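Local coordinates for De novo designed switch protein caging a hemagglutinin binder (sCageHA267_1S) (Synthetic construct, PDB 7CBC) that cages a hemagglutinin binder as a designed helical switch, probably releasing it when triggered in a biosensor, at residues E66-R69 with R70-E74. Numbering follows the deposited sequence.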
ATOM      1  N   GLU A  66      -2.278  19.215  -0.829  1.00 36.08           N
ATOM      2  CA  GLU A  66      -3.596  18.798  -1.268  1.00 40.61           C
ATOM      3  C   GLU A  66      -3.596  17.317  -1.640  1.00 40.00           C
ATOM      4  O   GLU A  66      -4.480  16.566  -1.221  1.00 36.59           O
ATOM      5  CB  GLU A  66      -4.050  19.674  -2.439  1.00 40.56           C
ATOM      6  CG  GLU A  66      -5.431  19.327  -2.980  1.00 45.03           C
ATOM      7  CD  GLU A  66      -6.529  19.404  -1.918  1.00 53.62           C
ATOM      8  OE1 GLU A  66      -6.335  20.085  -0.879  1.00 53.88           O
ATOM      9  OE2 GLU A  66      -7.589  18.773  -2.125  1.00 56.93           O
ATOM     10  N   ILE A  67      -2.591  16.874  -2.405  1.00 35.98           N
ATOM     11  CA  ILE A  67      -2.463  15.455  -2.729  1.00 32.80           C
ATOM     12  C   ILE A  67      -2.403  14.621  -1.457  1.00 33.08           C
ATOM     13  O   ILE A  67      -3.063  13.583  -1.343  1.00 34.78           O
ATOM     14  CB  ILE A  67      -1.223  15.222  -3.612  1.00 33.70           C
ATOM     15  CG1 ILE A  67      -1.481  15.725  -5.032  1.00 27.62           C
ATOM     16  CG2 ILE A  67      -0.827  13.741  -3.616  1.00 32.34           C
ATOM     17  CD1 ILE A  67      -0.260  15.712  -5.905  1.00 33.76           C
ATOM     18  N   ILE A  68      -1.635  15.078  -0.472  1.00 29.31           N
ATOM     19  CA  ILE A  68      -1.453  14.306   0.747  1.00 31.03           C
ATOM     20  C   ILE A  68      -2.723  14.323   1.592  1.00 36.54           C
ATOM     21  O   ILE A  68      -3.152  13.284   2.115  1.00 28.92           O
ATOM     22  CB  ILE A  68      -0.226  14.840   1.505  1.00 29.90           C
ATOM     23  CG1 ILE A  68       1.046  14.293   0.848  1.00 28.80           C
ATOM     24  CG2 ILE A  68      -0.272  14.483   2.975  1.00 31.54           C
ATOM     25  CD1 ILE A  68       2.245  15.180   1.013  1.00 35.06           C
ATOM     26  N   ARG A  69      -3.364  15.490   1.712  1.00 35.77           N
ATOM     27  CA  ARG A  69      -4.605  15.568   2.479  1.00 36.37           C
ATOM     28  C   ARG A  69      -5.711  14.721   1.854  1.00 36.75           C
ATOM     29  O   ARG A  69      -6.534  14.144   2.574  1.00 37.66           O
ATOM     30  CB  ARG A  69      -5.044  17.026   2.615  1.00 41.39           C
ATOM     31  CG  ARG A  69      -6.402  17.209   3.269  1.00 46.53           C
ATOM     32  CD  ARG A  69      -7.033  18.575   2.953  1.00 56.40           C
ATOM     33  NE  ARG A  69      -7.647  18.622   1.624  1.00 56.45           N
ATOM     34  CZ  ARG A  69      -8.737  17.939   1.272  1.00 52.90           C
ATOM     35  NH1 ARG A  69      -9.343  17.146   2.144  1.00 55.09           N
ATOM     36  NH2 ARG A  69      -9.219  18.043   0.042  1.00 60.34           N
ATOM     37  N   ARG A  70      -5.752  14.620   0.529  1.00 34.71           N
ATOM     38  CA  ARG A  70      -6.780  13.784  -0.074  1.00 36.17           C
ATOM     39  C   ARG A  70      -6.429  12.297   0.043  1.00 38.92           C
ATOM     40  O   ARG A  70      -7.325  11.458   0.161  1.00 33.39           O
ATOM     41  CB  ARG A  70      -6.999  14.221  -1.524  1.00 37.79           C
ATOM     42  CG  ARG A  70      -7.655  13.193  -2.402  1.00 37.98           C
ATOM     43  CD  ARG A  70      -7.110  13.264  -3.807  1.00 39.03           C
ATOM     44  NE  ARG A  70      -5.667  13.104  -3.747  1.00 47.52           N
ATOM     45  CZ  ARG A  70      -5.038  11.971  -3.442  1.00 42.81           C
ATOM     46  NH1 ARG A  70      -5.709  10.826  -3.185  1.00 38.87           N
ATOM     47  NH2 ARG A  70      -3.719  11.986  -3.392  1.00 32.34           N
ATOM     48  N   ALA A  71      -5.137  11.946   0.064  1.00 36.77           N
ATOM     49  CA  ALA A  71      -4.753  10.564   0.360  1.00 35.85           C
ATOM     50  C   ALA A  71      -5.026  10.197   1.815  1.00 32.10           C
ATOM     51  O   ALA A  71      -5.364   9.045   2.104  1.00 33.42           O
ATOM     52  CB  ALA A  71      -3.273  10.330   0.026  1.00 32.74           C
ATOM     53  N   GLU A  72      -4.888  11.147   2.747  1.00 28.17           N
ATOM     54  CA  GLU A  72      -5.334  10.893   4.115  1.00 34.52           C
ATOM     55  C   GLU A  72      -6.831  10.620   4.173  1.00 35.03           C
ATOM     56  O   GLU A  72      -7.288   9.845   5.021  1.00 32.09           O
ATOM     57  CB  GLU A  72      -4.988  12.072   5.020  1.00 32.13           C
ATOM     58  CG  GLU A  72      -3.509  12.283   5.182  1.00 36.09           C
ATOM     59  CD  GLU A  72      -3.164  13.570   5.913  1.00 44.20           C
ATOM     60  OE1 GLU A  72      -4.084  14.351   6.258  1.00 45.08           O
ATOM     61  OE2 GLU A  72      -1.957  13.800   6.126  1.00 39.15           O
ATOM     62  N   LYS A  73      -7.600  11.253   3.281  1.00 35.77           N
ATOM     63  CA  LYS A  73      -9.040  11.033   3.220  1.00 37.34           C
ATOM     64  C   LYS A  73      -9.369   9.629   2.728  1.00 36.34           C
ATOM     65  O   LYS A  73     -10.305   9.001   3.228  1.00 37.29           O
ATOM     66  CB  LYS A  73      -9.685  12.087   2.315  1.00 35.19           C
ATOM     67  CG  LYS A  73     -11.206  11.990   2.168  1.00 39.96           C
ATOM     68  CD  LYS A  73     -11.915  12.358   3.468  1.00 45.87           C
ATOM     69  CE  LYS A  73     -13.389  12.694   3.242  1.00 46.31           C
ATOM     70  NZ  LYS A  73     -14.103  11.680   2.405  1.00 51.97           N
ATOM     71  N   GLU A  74      -8.628   9.123   1.732  1.00 39.80           N
ATOM     72  CA  GLU A  74      -8.853   7.751   1.275  1.00 35.85           C
ATOM     73  C   GLU A  74      -8.578   6.749   2.388  1.00 34.27           C
ATOM     74  O   GLU A  74      -9.264   5.729   2.494  1.00 30.23           O
ATOM     75  CB  GLU A  74      -7.976   7.433   0.057  1.00 38.34           C
ATOM     76  CG  GLU A  74      -8.236   8.287  -1.209  1.00 37.52           C
ATOM     77  CD  GLU A  74      -9.306   7.690  -2.123  1.00 44.94           C
ATOM     78  OE1 GLU A  74     -10.396   7.336  -1.621  1.00 45.93           O
ATOM     79  OE2 GLU A  74      -9.053   7.565  -3.344  1.00 41.94           O
TER
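Arg70 folds back alongside Ile67 one turn earlier in helix 50-93 of this designed six-helix bundle, where four backbone bonds, each from the N-H of residue i+4 to the C=O of residue i, join 66-69 to 70-74. The amide N of Arg70 donates to Glu66 O at 2.9 Å, Ala71 N to Ile67 O, and Glu72 N to Ile68 O at 2.8 Å; the last link, Lys73 N to Arg69 O, is longer and more bent. Bends at chi2 and chi3 turn the Arg70 guanidinium back, bringing NH2 to 2.7 Å from Ile67 O at an angle too poor for a hydrogen bond, while Ile67 CG2 meets the guanidinium edge in its plane, 3.4 Å from NH2. Arginine suits this partly exposed boundary because its long aliphatic chain can pack near Ala29. With an alanine at Arg70, the Ile67 carbonyl would probably lose its nearby positive charge and CG2 its neighbour. Ile67 and Ile68 suit buried positions facing helices 3-46 and 99-142, respectively, and small Ala71 fits against Leu123. Glu72, on the exposed side, runs its chain past Ile68, OE2 lying 3.6 Å from Ile68 CG2. Other charges pair within the helix: Lys73 NZ bridges to Asp77, and Arg69 grips the Glu66 carboxylate side-on with two nitrogens. Both oxygens are met on their syn sides, OE1 by Arg69 NE in a nearly straight bond (167°) and OE2 by Arg69 NH2 at 2.8 Å, with OE2 21° out of the guanidinium plane.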